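Local coordinates for protein carbon monoxide dehydrogenase (Thermococcus sp. AM4, PDB 6T7J) that catalyses the oxidation of carbon monoxide to carbon dioxide, passing the electrons on to ferredoxin, and is captured here with its active-site cluster broken and lacking nickel, at residues A[20-25]-A[403-408]; A[58-63]-A[74-79]; A[119-124]-A[379-384]; A[218-223]-A[563-568]; A[247-252]-A[410-415]. All blocks are in the same frame, centred on the assembly; numbering follows the deposited sequence.

Contact 1 of 5, residues A[20-25]-A[403-408]; sequences VAELIE and RVHIPK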
# COMPACT_ATOMS: atom_id res chain seq x y z
N VAL A 20 26.66 13.41 20.77
CA VAL A 20 26.49 13.03 19.37
C VAL A 20 27.72 13.44 18.56
O VAL A 20 28.20 12.67 17.71
CB VAL A 20 25.20 13.66 18.80
CG1 VAL A 20 25.12 13.45 17.30
CG2 VAL A 20 23.98 13.07 19.50
N ALA A 21 28.25 14.64 18.81
CA ALA A 21 29.41 15.12 18.06
C ALA A 21 30.62 14.22 18.28
O ALA A 21 31.30 13.83 17.31
CB ALA A 21 29.73 16.55 18.48
N GLU A 22 30.91 13.88 19.54
CA GLU A 22 32.06 13.02 19.83
C GLU A 22 31.98 11.71 19.06
O GLU A 22 32.98 11.24 18.51
CB GLU A 22 32.15 12.74 21.33
CG GLU A 22 31.52 13.78 22.24
CD GLU A 22 31.53 13.35 23.70
OE1 GLU A 22 32.04 12.25 24.00
OE2 GLU A 22 31.02 14.11 24.56
N LEU A 23 30.78 11.12 18.99
CA LEU A 23 30.65 9.82 18.36
C LEU A 23 30.67 9.92 16.84
O LEU A 23 31.16 9.00 16.17
CB LEU A 23 29.37 9.14 18.84
CG LEU A 23 29.52 8.23 20.06
CD1 LEU A 23 30.45 8.82 21.11
CD2 LEU A 23 28.16 7.96 20.67
N ILE A 24 30.16 11.02 16.27
CA ILE A 24 30.32 11.22 14.84
C ILE A 24 31.80 11.34 14.48
O ILE A 24 32.27 10.77 13.49
CB ILE A 24 29.53 12.46 14.38
CG1 ILE A 24 28.03 12.22 14.57
CG2 ILE A 24 29.81 12.77 12.92
CD1 ILE A 24 27.17 13.39 14.18
N GLU A 25 32.57 12.05 15.31
CA GLU A 25 34.00 12.16 15.04
C GLU A 25 34.72 10.82 15.23
O GLU A 25 35.65 10.51 14.49
CB GLU A 25 34.63 13.21 15.93
CG GLU A 25 33.88 14.49 15.96
CD GLU A 25 34.38 15.33 17.06
OE1 GLU A 25 33.65 16.25 17.53
OE2 GLU A 25 35.58 15.15 17.40
N ARG A 403 38.73 0.55 22.19
CA ARG A 403 37.96 1.41 21.29
C ARG A 403 36.62 1.82 21.89
O ARG A 403 35.67 2.10 21.16
CB ARG A 403 37.73 0.71 19.95
CG ARG A 403 38.99 0.16 19.31
CD ARG A 403 38.66 -0.90 18.28
NE ARG A 403 37.75 -0.40 17.25
CZ ARG A 403 37.00 -1.17 16.48
NH1 ARG A 403 36.20 -0.62 15.56
NH2 ARG A 403 37.03 -2.49 16.61
N VAL A 404 36.53 1.86 23.22
CA VAL A 404 35.29 2.19 23.91
C VAL A 404 35.31 3.66 24.30
O VAL A 404 36.27 4.13 24.92
CB VAL A 404 35.08 1.29 25.15
CG1 VAL A 404 34.03 1.89 26.07
CG2 VAL A 404 34.69 -0.11 24.72
N HIS A 405 34.25 4.38 23.93
CA HIS A 405 34.07 5.78 24.34
C HIS A 405 32.58 6.01 24.56
O HIS A 405 31.83 6.24 23.61
CB HIS A 405 34.63 6.74 23.30
CG HIS A 405 34.39 8.19 23.62
ND1 HIS A 405 35.34 8.98 24.22
CD2 HIS A 405 33.31 8.97 23.43
CE1 HIS A 405 34.85 10.20 24.39
NE2 HIS A 405 33.62 10.22 23.92
N ILE A 406 32.16 5.93 25.81
CA ILE A 406 30.78 6.22 26.20
C ILE A 406 30.73 7.67 26.67
O ILE A 406 31.47 8.03 27.59
CB ILE A 406 30.30 5.27 27.31
CG1 ILE A 406 30.40 3.81 26.84
CG2 ILE A 406 28.87 5.61 27.72
CD1 ILE A 406 30.15 2.80 27.95
N PRO A 407 29.91 8.52 26.06
CA PRO A 407 29.80 9.90 26.56
C PRO A 407 29.19 9.92 27.96
O PRO A 407 28.18 9.27 28.22
CB PRO A 407 28.89 10.58 25.53
CG PRO A 407 28.98 9.72 24.31
CD PRO A 407 29.16 8.32 24.81
N LYS A 408 29.85 10.67 28.86
CA LYS A 408 29.39 10.80 30.24
C LYS A 408 27.95 11.27 30.33
O LYS A 408 27.25 10.95 31.30
CB LYS A 408 30.30 11.77 31.00
CG LYS A 408 30.54 11.46 32.48
CD LYS A 408 29.29 11.66 33.34
CE LYS A 408 29.53 11.38 34.81
NZ LYS A 408 28.33 11.70 35.63

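Contact 2 of 5, residues A[58-63]-A[74-79]; sequences CAMGPC and KGVCGA. With SF4 (iron/sulfur cluster), chain D.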
# COMPACT_ATOMS: atom_id res chain seq x y z
N CYS A 58 3.68 3.46 -12.72
CA CYS A 58 3.48 2.55 -13.81
C CYS A 58 4.72 2.45 -14.65
O CYS A 58 5.62 3.23 -14.50
CB CYS A 58 2.24 2.89 -14.62
SG CYS A 58 2.41 4.05 -15.95
N ALA A 59 4.77 1.47 -15.53
CA ALA A 59 5.92 1.26 -16.38
C ALA A 59 6.08 2.25 -17.51
O ALA A 59 7.06 2.20 -18.20
CB ALA A 59 5.96 -0.15 -16.88
N MET A 60 5.10 3.09 -17.75
CA MET A 60 5.29 4.15 -18.72
C MET A 60 6.12 5.30 -18.17
O MET A 60 6.55 6.17 -18.94
CB MET A 60 3.94 4.68 -19.20
CG MET A 60 2.96 3.61 -19.62
SD MET A 60 1.58 4.29 -20.55
CE MET A 60 0.74 5.25 -19.29
N GLY A 61 6.35 5.33 -16.86
CA GLY A 61 7.22 6.30 -16.25
C GLY A 61 8.66 5.83 -16.22
O GLY A 61 9.03 4.90 -16.94
N PRO A 62 9.50 6.46 -15.38
CA PRO A 62 9.16 7.53 -14.44
C PRO A 62 8.81 8.84 -15.15
O PRO A 62 9.36 9.11 -16.22
CB PRO A 62 10.44 7.70 -13.61
CG PRO A 62 11.30 6.51 -13.94
CD PRO A 62 10.93 6.11 -15.32
N CYS A 63 7.91 9.62 -14.58
CA CYS A 63 7.51 10.89 -15.16
C CYS A 63 7.80 12.03 -14.19
O CYS A 63 7.51 11.92 -12.99
CB CYS A 63 6.01 10.92 -15.52
SG CYS A 63 5.48 10.07 -17.01
N LYS A 74 2.71 17.38 -17.85
CA LYS A 74 1.85 16.24 -17.60
C LYS A 74 2.62 14.95 -17.86
O LYS A 74 3.48 14.89 -18.75
CB LYS A 74 0.59 16.29 -18.47
CG LYS A 74 -0.43 17.30 -17.98
CD LYS A 74 -1.57 17.45 -18.96
CE LYS A 74 -2.86 17.60 -18.21
NZ LYS A 74 -3.90 16.96 -18.99
N GLY A 75 2.32 13.92 -17.07
CA GLY A 75 2.92 12.62 -17.26
C GLY A 75 2.38 11.92 -18.49
O GLY A 75 1.50 12.41 -19.20
N VAL A 76 2.94 10.73 -18.75
CA VAL A 76 2.54 9.96 -19.93
C VAL A 76 1.05 9.66 -19.88
O VAL A 76 0.35 9.73 -20.90
CB VAL A 76 3.38 8.67 -20.04
CG1 VAL A 76 2.92 7.83 -21.22
CG2 VAL A 76 4.86 9.01 -20.18
N CYS A 77 0.53 9.33 -18.69
CA CYS A 77 -0.89 9.06 -18.49
C CYS A 77 -1.75 10.32 -18.57
O CYS A 77 -2.97 10.20 -18.68
CB CYS A 77 -1.10 8.40 -17.12
SG CYS A 77 -0.90 9.54 -15.74
N GLY A 78 -1.14 11.50 -18.51
CA GLY A 78 -1.89 12.74 -18.42
C GLY A 78 -2.01 13.31 -17.03
O GLY A 78 -2.71 14.32 -16.86
N ALA A 79 -1.36 12.71 -16.03
CA ALA A 79 -1.49 13.19 -14.66
C ALA A 79 -0.75 14.51 -14.47
O ALA A 79 0.44 14.61 -14.78
CB ALA A 79 -0.95 12.16 -13.67
FE1 SF4 D . 1.00 8.42 -15.08
FE2 SF4 D . 2.72 8.18 -12.97
FE3 SF4 D . 3.75 8.63 -15.53
FE4 SF4 D . 2.51 6.29 -14.74
S1 SF4 D . 4.51 7.13 -13.96
S2 SF4 D . 2.23 7.43 -16.75
S3 SF4 D . 0.82 6.93 -13.35
S4 SF4 D . 2.43 10.05 -14.29

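Contact 3 of 5, residues A[119-124]-A[379-384]; sequences FQYYKL and EKADEI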
# COMPACT_ATOMS: atom_id res chain seq x y z
N PHE A 119 -0.94 -18.14 25.80
CA PHE A 119 0.35 -17.51 26.07
C PHE A 119 0.44 -17.20 27.56
O PHE A 119 0.23 -16.07 28.00
CB PHE A 119 0.54 -16.26 25.22
CG PHE A 119 0.41 -16.48 23.75
CD1 PHE A 119 1.00 -17.58 23.14
CD2 PHE A 119 -0.30 -15.59 22.96
CE1 PHE A 119 0.87 -17.78 21.78
CE2 PHE A 119 -0.42 -15.79 21.60
CZ PHE A 119 0.16 -16.89 21.01
N GLN A 120 0.76 -18.23 28.35
CA GLN A 120 0.80 -18.04 29.79
C GLN A 120 1.99 -17.21 30.25
O GLN A 120 2.10 -16.93 31.45
CB GLN A 120 0.80 -19.39 30.50
CG GLN A 120 -0.24 -20.36 29.98
CD GLN A 120 -1.28 -20.72 31.03
OE1 GLN A 120 -0.99 -21.41 32.00
NE2 GLN A 120 -2.50 -20.24 30.83
N TYR A 121 2.88 -16.80 29.35
CA TYR A 121 3.92 -15.84 29.71
C TYR A 121 3.42 -14.41 29.71
O TYR A 121 4.20 -13.49 30.00
CB TYR A 121 5.12 -15.97 28.77
CG TYR A 121 5.97 -17.19 29.03
CD1 TYR A 121 6.56 -17.41 30.27
CD2 TYR A 121 6.18 -18.14 28.03
CE1 TYR A 121 7.33 -18.52 30.51
CE2 TYR A 121 6.95 -19.26 28.26
CZ TYR A 121 7.53 -19.45 29.50
OH TYR A 121 8.30 -20.56 29.73
N TYR A 122 2.14 -14.18 29.40
CA TYR A 122 1.56 -12.85 29.37
C TYR A 122 0.27 -12.84 30.17
O TYR A 122 -0.51 -13.80 30.13
CB TYR A 122 1.31 -12.39 27.93
CG TYR A 122 2.57 -12.25 27.11
CD1 TYR A 122 3.25 -11.04 27.07
CD2 TYR A 122 3.08 -13.32 26.39
CE1 TYR A 122 4.41 -10.90 26.33
CE2 TYR A 122 4.23 -13.19 25.64
CZ TYR A 122 4.89 -11.98 25.62
OH TYR A 122 6.05 -11.84 24.88
N LYS A 123 0.05 -11.76 30.90
CA LYS A 123 -1.05 -11.62 31.84
C LYS A 123 -2.07 -10.61 31.32
O LYS A 123 -1.83 -9.88 30.36
CB LYS A 123 -0.54 -11.16 33.21
CG LYS A 123 0.14 -12.23 34.04
CD LYS A 123 1.66 -12.08 34.01
CE LYS A 123 2.34 -13.44 33.89
NZ LYS A 123 3.81 -13.30 33.69
N LEU A 124 -3.23 -10.61 31.96
CA LEU A 124 -4.16 -9.49 31.91
C LEU A 124 -3.93 -8.70 33.20
O LEU A 124 -4.46 -9.05 34.25
CB LEU A 124 -5.61 -9.96 31.79
CG LEU A 124 -6.00 -10.68 30.50
CD1 LEU A 124 -7.43 -11.18 30.59
CD2 LEU A 124 -5.83 -9.76 29.30
N GLU A 379 4.62 -18.04 22.53
CA GLU A 379 4.45 -19.23 23.35
C GLU A 379 5.74 -19.65 24.05
O GLU A 379 5.69 -20.17 25.17
CB GLU A 379 3.92 -20.39 22.50
CG GLU A 379 3.03 -21.34 23.27
CD GLU A 379 2.61 -22.55 22.45
OE1 GLU A 379 1.67 -22.42 21.64
OE2 GLU A 379 3.23 -23.62 22.61
N LYS A 380 6.90 -19.43 23.42
CA LYS A 380 8.19 -19.74 24.02
C LYS A 380 8.97 -18.47 24.35
O LYS A 380 10.20 -18.43 24.25
CB LYS A 380 9.01 -20.64 23.10
CG LYS A 380 8.38 -22.01 22.84
CD LYS A 380 8.42 -22.89 24.08
CE LYS A 380 7.63 -24.17 23.88
NZ LYS A 380 7.59 -25.00 25.12
N ALA A 381 8.25 -17.42 24.76
CA ALA A 381 8.83 -16.09 24.88
C ALA A 381 10.01 -16.07 25.85
O ALA A 381 11.08 -15.54 25.52
CB ALA A 381 7.76 -15.09 25.33
N ASP A 382 9.83 -16.64 27.04
CA ASP A 382 10.88 -16.57 28.05
C ASP A 382 12.12 -17.34 27.62
O ASP A 382 13.25 -16.91 27.90
CB ASP A 382 10.35 -17.09 29.39
CG ASP A 382 9.66 -16.02 30.21
OD1 ASP A 382 8.82 -15.28 29.64
OD2 ASP A 382 9.96 -15.90 31.41
N GLU A 383 11.94 -18.47 26.93
CA GLU A 383 13.10 -19.25 26.48
C GLU A 383 13.90 -18.48 25.43
O GLU A 383 15.14 -18.45 25.49
CB GLU A 383 12.63 -20.60 25.93
CG GLU A 383 12.22 -21.59 27.01
CD GLU A 383 10.73 -21.60 27.26
OE1 GLU A 383 10.17 -22.70 27.51
OE2 GLU A 383 10.10 -20.52 27.22
N ILE A 384 13.21 -17.87 24.46
CA ILE A 384 13.90 -17.08 23.44
C ILE A 384 14.60 -15.88 24.07
O ILE A 384 15.74 -15.54 23.70
CB ILE A 384 12.91 -16.65 22.34
CG1 ILE A 384 12.08 -17.84 21.86
CG2 ILE A 384 13.65 -16.01 21.17
CD1 ILE A 384 12.81 -18.76 20.92

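Contact 4 of 5, residues A[218-223]-A[563-568]; sequences HGIRTS and IGTYFV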
# COMPACT_ATOMS: atom_id res chain seq x y z
N HIS A 218 -9.66 10.54 1.25
CA HIS A 218 -9.44 9.15 1.63
C HIS A 218 -8.18 9.00 2.47
O HIS A 218 -8.13 8.12 3.34
CB HIS A 218 -9.37 8.24 0.41
CG HIS A 218 -9.20 6.80 0.77
ND1 HIS A 218 -8.04 6.10 0.53
CD2 HIS A 218 -10.04 5.94 1.39
CE1 HIS A 218 -8.18 4.86 0.96
NE2 HIS A 218 -9.38 4.74 1.50
N GLY A 219 -7.17 9.82 2.23
CA GLY A 219 -6.03 9.85 3.13
C GLY A 219 -6.43 10.22 4.55
O GLY A 219 -5.92 9.64 5.52
N ILE A 220 -7.34 11.17 4.68
CA ILE A 220 -7.88 11.53 5.99
C ILE A 220 -8.58 10.33 6.62
O ILE A 220 -8.38 10.02 7.80
CB ILE A 220 -8.82 12.74 5.87
CG1 ILE A 220 -8.01 14.04 5.81
CG2 ILE A 220 -9.82 12.77 7.02
CD1 ILE A 220 -8.75 15.20 5.19
N ARG A 221 -9.40 9.63 5.83
CA ARG A 221 -10.10 8.45 6.33
C ARG A 221 -9.12 7.38 6.81
O ARG A 221 -9.31 6.76 7.86
CB ARG A 221 -11.03 7.89 5.26
CG ARG A 221 -11.67 6.56 5.61
CD ARG A 221 -12.98 6.33 4.85
NE ARG A 221 -12.78 6.29 3.41
CZ ARG A 221 -13.76 6.21 2.52
NH1 ARG A 221 -15.02 6.17 2.92
NH2 ARG A 221 -13.48 6.17 1.22
N THR A 222 -8.05 7.15 6.04
CA THR A 222 -7.06 6.14 6.41
C THR A 222 -6.29 6.55 7.66
O THR A 222 -6.04 5.71 8.55
CB THR A 222 -6.11 5.90 5.24
OG1 THR A 222 -6.86 5.54 4.08
CG2 THR A 222 -5.12 4.79 5.57
N SER A 223 -5.90 7.82 7.75
CA SER A 223 -5.25 8.31 8.96
C SER A 223 -6.15 8.14 10.18
O SER A 223 -5.67 7.83 11.27
CB SER A 223 -4.85 9.77 8.78
OG SER A 223 -5.97 10.62 8.95
N ILE A 563 0.37 10.14 11.28
CA ILE A 563 0.07 10.74 12.58
C ILE A 563 -0.34 12.20 12.41
O ILE A 563 -1.34 12.65 12.98
CB ILE A 563 1.27 10.61 13.53
CG1 ILE A 563 1.47 9.16 13.95
CG2 ILE A 563 1.09 11.50 14.75
CD1 ILE A 563 2.84 8.87 14.52
N GLY A 564 0.43 12.96 11.63
CA GLY A 564 0.08 14.35 11.40
C GLY A 564 -1.26 14.50 10.70
O GLY A 564 -2.05 15.39 11.02
N THR A 565 -1.54 13.60 9.75
CA THR A 565 -2.81 13.68 9.03
C THR A 565 -3.99 13.39 9.95
O THR A 565 -5.02 14.07 9.87
CB THR A 565 -2.81 12.73 7.84
OG1 THR A 565 -1.70 13.03 6.98
CG2 THR A 565 -4.10 12.87 7.05
N TYR A 566 -3.86 12.40 10.84
CA TYR A 566 -5.00 12.14 11.72
C TYR A 566 -5.07 13.12 12.88
O TYR A 566 -6.15 13.29 13.46
CB TYR A 566 -5.00 10.68 12.22
CG TYR A 566 -4.03 10.23 13.31
CD1 TYR A 566 -4.05 10.79 14.58
CD2 TYR A 566 -3.15 9.19 13.07
CE1 TYR A 566 -3.19 10.35 15.57
CE2 TYR A 566 -2.28 8.74 14.05
CZ TYR A 566 -2.31 9.32 15.30
OH TYR A 566 -1.45 8.88 16.27
N PHE A 567 -3.97 13.80 13.21
CA PHE A 567 -4.08 14.96 14.08
C PHE A 567 -4.91 16.05 13.42
O PHE A 567 -5.91 16.51 13.97
CB PHE A 567 -2.69 15.47 14.46
CG PHE A 567 -2.10 14.79 15.67
CD1 PHE A 567 -2.92 14.12 16.56
CD2 PHE A 567 -0.74 14.82 15.89
CE1 PHE A 567 -2.38 13.49 17.67
CE2 PHE A 567 -0.20 14.19 17.00
CZ PHE A 567 -1.02 13.53 17.89
N VAL A 568 -4.53 16.44 12.20
CA VAL A 568 -5.31 17.42 11.45
C VAL A 568 -6.78 17.00 11.41
O VAL A 568 -7.68 17.77 11.77
CB VAL A 568 -4.74 17.60 10.03
CG1 VAL A 568 -5.70 18.40 9.17
CG2 VAL A 568 -3.38 18.28 10.08

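Contact 5 of 5, residues A[247-252]-A[410-415]; sequences PLKAEA and KMEAIA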
# COMPACT_ATOMS: atom_id res chain seq x y z
N PRO A 247 3.54 7.63 36.70
CA PRO A 247 4.77 8.44 36.76
C PRO A 247 5.91 7.71 37.47
O PRO A 247 5.72 7.07 38.50
CB PRO A 247 4.33 9.68 37.54
CG PRO A 247 2.87 9.79 37.27
CD PRO A 247 2.37 8.38 37.20
N LEU A 248 7.09 7.82 36.88
CA LEU A 248 8.31 7.25 37.43
C LEU A 248 9.49 8.08 36.94
O LEU A 248 9.33 9.01 36.14
CB LEU A 248 8.46 5.77 37.04
CG LEU A 248 8.38 5.42 35.55
CD1 LEU A 248 9.76 5.50 34.90
CD2 LEU A 248 7.78 4.04 35.37
N LYS A 249 10.68 7.73 37.41
CA LYS A 249 11.90 8.43 37.03
C LYS A 249 12.91 7.44 36.47
O LYS A 249 12.96 6.27 36.88
CB LYS A 249 12.51 9.17 38.22
CG LYS A 249 11.56 10.16 38.88
CD LYS A 249 12.32 11.21 39.68
CE LYS A 249 13.17 10.56 40.76
NZ LYS A 249 14.15 11.53 41.33
N ALA A 250 13.71 7.91 35.52
CA ALA A 250 14.74 7.08 34.90
C ALA A 250 15.79 7.99 34.27
O ALA A 250 15.74 9.22 34.43
CB ALA A 250 14.13 6.11 33.88
N GLU A 251 16.74 7.39 33.56
CA GLU A 251 17.86 8.10 32.98
C GLU A 251 17.77 8.10 31.46
O GLU A 251 17.13 7.24 30.85
CB GLU A 251 19.19 7.47 33.42
CG GLU A 251 19.34 7.38 34.93
CD GLU A 251 20.20 8.49 35.49
OE1 GLU A 251 19.95 9.67 35.15
OE2 GLU A 251 21.13 8.19 36.28
N ALA A 252 18.43 9.08 30.85
CA ALA A 252 18.36 9.32 29.42
C ALA A 252 19.74 9.71 28.91
O ALA A 252 20.61 10.17 29.67
CB ALA A 252 17.34 10.42 29.07
N LYS A 410 24.41 12.19 30.85
CA LYS A 410 23.27 11.43 31.34
C LYS A 410 22.30 12.43 31.96
O LYS A 410 22.72 13.43 32.54
CB LYS A 410 23.73 10.37 32.35
CG LYS A 410 22.63 9.58 33.02
CD LYS A 410 23.20 8.36 33.74
CE LYS A 410 24.42 8.72 34.58
NZ LYS A 410 24.50 7.90 35.82
N MET A 411 21.01 12.16 31.82
CA MET A 411 20.02 13.12 32.31
C MET A 411 18.88 12.40 33.00
O MET A 411 18.50 11.31 32.58
CB MET A 411 19.48 13.98 31.16
CG MET A 411 18.48 15.04 31.59
SD MET A 411 19.08 16.09 32.92
CE MET A 411 20.18 17.20 32.04
N GLU A 412 18.34 12.99 34.05
CA GLU A 412 17.19 12.42 34.72
C GLU A 412 15.91 12.86 34.03
O GLU A 412 15.81 13.99 33.54
CB GLU A 412 17.14 12.81 36.20
CG GLU A 412 15.99 12.17 36.95
CD GLU A 412 16.16 12.26 38.44
OE1 GLU A 412 15.14 12.36 39.15
OE2 GLU A 412 17.32 12.23 38.91
N ALA A 413 14.93 11.97 33.97
CA ALA A 413 13.67 12.25 33.31
C ALA A 413 12.53 11.58 34.06
O ALA A 413 12.64 10.41 34.44
CB ALA A 413 13.69 11.78 31.86
N ILE A 414 11.45 12.32 34.27
CA ILE A 414 10.22 11.78 34.83
C ILE A 414 9.30 11.45 33.67
O ILE A 414 8.87 12.34 32.93
CB ILE A 414 9.56 12.78 35.80
CG1 ILE A 414 10.50 13.11 36.96
CG2 ILE A 414 8.23 12.24 36.31
CD1 ILE A 414 9.95 14.13 37.92
N ALA A 415 9.00 10.16 33.51
CA ALA A 415 8.16 9.68 32.42
C ALA A 415 6.95 8.95 32.99
O ALA A 415 6.74 8.88 34.20
CB ALA A 415 8.96 8.76 31.49

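Contact 1 of 5, residues A[20-25]-A[403-408]
The imidazole of His405 is met at its edge by both helix residues that touch it. Glu22 OE1 lies in the ring plane in front of NE2, and Leu23 CD1 sits near that plane beside CD2, 3.7 Å away. The carboxylate of Glu22 is turned 72° from the ring, and the two side chains cross at about a right angle. His405 NE2 donates to Glu22 OE1 over 2.6 Å, almost perfectly straight at 177°, and reaches the oxygen nearly along its C-O axis. The ring gets there because CG of His405 is anti to the backbone N (chi1 176°), which sends the imidazole out of the loop toward the helix. This His-carboxylate pair joins helix 20-30, near the N terminus, to the loop that runs from helix 381-395 to strand 411-415. Backbone hydrogen bonds between His405 and Thr331 anchor the loop from another part of the chain. With an alanine in place of His405, Glu22 OE1 would probably lose its donor, and the flank of Leu23 CD1 would lose part of its cover. Next to the polar pair the contact turns apolar: Leu23 and Pro407 reach toward each other tip to tip, CD1 of the leucine 3.6 Å from CG of the proline. Pro407 CB also lies 3.9 Å from Glu22 OE1, so the proline ring borders the carboxylate as well as the leucine. Leu327 of helix 325-330 packs against Leu23 as well, and Leu254 touches it from a loop.

Contact 2 of 5, residues A[58-63]-A[74-79]
Met60 and Val76 lay their side chains obliquely across one another beside the iron-sulfur cluster, Met60 SD 3.8 Å from Val76 CG1. CG1 of the valine is anti to its backbone N (chi1 177°) and takes the methionine, while CG2 goes the other way and lies against Cys63 SG at 3.4 Å. The bend of Met60 at its last torsion brings CE to 3.7 Å from cluster sulfur S2, the same sulfur that Val76 CB faces. The two side chains thus cover one part of the cubane together. Two type I turns, Cys58 to Gly61 and Gly75 to Gly78, wrap this [4Fe-4S] cluster, which corresponds to the B cluster of the CO dehydrogenase family and probably relays electrons. Cys77 SG binds iron FE1 at 2.3 Å and Cys58 SG binds iron FE4 at 2.5 Å; Cys63 SG stands 2.7 Å from iron FE3, and Cys55 belongs to the same pocket. Cys63 SG also accepts a hydrogen bond from Val76 N, 3.1 Å long and 164° at the hydrogen, which probably draws charge from the thiolate and links the two segments directly. Gly61 and Gly75 press their CA atoms toward sulfurs S1 and S4, where a CB would collide. Across the dimer interface, Gln45 and Arg38 of the second subunit hydrogen-bond to Met60 O and Val76 O, respectively.

Contact 3 of 5, residues A[119-124]-A[379-384]
A type I turn from Phe119 to Tyr122, closed by the bond from Tyr122 N to Phe119 O, sets the loop after helix 81-115 against the first turn of helix 381-395, with Lys380 at the N-cap. The turn packs on the N-terminal end of the helix, and Tyr121 carries most of the contact. Its CG is anti to the carbonyl carbon (chi1 -75°), which lays the ring beside Asp382 and Glu383. Asp382 CB makes a CH-pi contact over one face, 3.8 Å from the ring centroid; the carboxylate stacks at 10° to the ring, OD1 3.2 Å from Tyr121 CD1. Lys276 helps hold this arrangement, with a salt bridge to Asp382 OD1 and a hydrogen bond to Tyr121 O. At the ring's edge, in its plane, Glu379 O stands 3.5 Å from Tyr121 CE2. Phe119 CD1 lies 3.7 Å from Glu379 N, its ring also beside Glu379 CB, the side chains crossing at about a right angle. Tyr122 lays its ring end on the methyl of Ala381, and its hydroxyl is bonded to Ile272 O. Beyond the phenol, the Glu383 carboxylate is turned 85° from the Tyr121 ring, with OE2 3.1 Å from Tyr121 OH.

Contact 4 of 5, residues A[218-223]-A[563-568]
Ser223 fits against Thr565 and Tyr566. Its OG lies 3.5 Å from the methyl CG2 of Thr565 and 3.4 Å from CB of Tyr566, while Ser223 O approaches that same Tyr566 CB to 3.1 Å. The methyl of Thr565 also lies 4.1 Å from CA of Ile220. The helices cross steeply here, the short segments at 99° with axes 8.3 Å apart, and the CA atoms of Ser223 and Tyr566 come to 4.7 Å; Ser223 and the Thr565 methyl lie at the crossing, while the Tyr566 ring leads away. The contact joins helix 212-242, in the helical part of the fold, to helix 558-569, which follows a strand of the second parallel sheet. One shell out, Ser223 OG donates to Ile220 O in its own helix at 2.7 Å. Were an alanine here, Ile220 O would probably lose this bond and a small gap would open beside the Thr565 methyl. Thr565 OG1 is bonded back to Val561 O, which helps hold the rotation that points CG2 at Ser223. Tyr566 turns its ring back along its own helix (chi1 76°), with Ile563 O 3.6 Å above the centre of one face. Leu529 of helix 525-538 packs on the same ring.

Contact 5 of 5, residues A[247-252]-A[410-415]
Met411 O receives the N-H of Ala252 at 2.8 Å and also the CA-H of Glu251 at 3.3 Å. The bond is returned from Met411 N to Ala252 O. Ala250 and Ala413 bond to each other in the same two-way fashion, Ala250 N meeting Ala413 O at 2.9 Å, and Leu248 and Ala415 do likewise. Between these three hydrogen-bonded pairs lie the non-hydrogen-bonded pairs Lys249-Ile414 and Glu251-Glu412. The result is a separate two-stranded antiparallel sheet whose short strand segments run at 142° to each other, and Glu251 is backbone-bonded to Ile318 at the edge of the first parallel sheet. The face with Leu248, Ala250, Ala252, Met411, Ala413 and Ala415 is rich in alanine methyls; Leu311 of helix 304-314 packs on Ala250 and Ala415, Ala487 of helix 480-489 on Ala252 and Ala413. Those helices follow strands of the first and second parallel sheets, so this sheet bridges the two Rossmann-like regions. On the other face Lys249 and Ile414 lie side by side, Lys249 CG 3.7 Å from Ile414 CG1. The lysine then bends at chi3 and crosses to Glu412, forming a salt bridge from Lys249 NZ to Glu412 OE1 on the syn side, 24° out of the carboxylate plane and modelled at a rather short 2.5 Å. The Glu412 chain is extended, with CG anti to the backbone N (chi1 -177°), which carries its carboxylate across to that ammonium. Glu251 bends at chi2 over the methylenes of Lys410, its OE2 3.3 Å from Lys410 CD; the salt bridge to Lys410 NZ is weak, at 3.4 Å from OE2.

In the fold
From the N terminus, helix 20-30 opens contact 1, whose long loop closes only at 403-408. Inside that span contact 2 closes first, a short loop round the iron-sulfur cluster between strand 54-55 and helix 81-115, and contact 3 joins the loop after helix 81-115 to the start of helix 381-395. Contacts 2 and 3 are in series. Helix 212-242 then opens contact 4, and strand 248-252 opens contact 5. Contact 5 closes at 410-415, within the loop of contact 4, which ends at 563-568. Contacts 1 and 3 each cross both 4 and 5, so segments from the N-terminal and helical parts alternate with those of the sheet regions along the sequence. Contacts 1 and 5 adjoin in sequence.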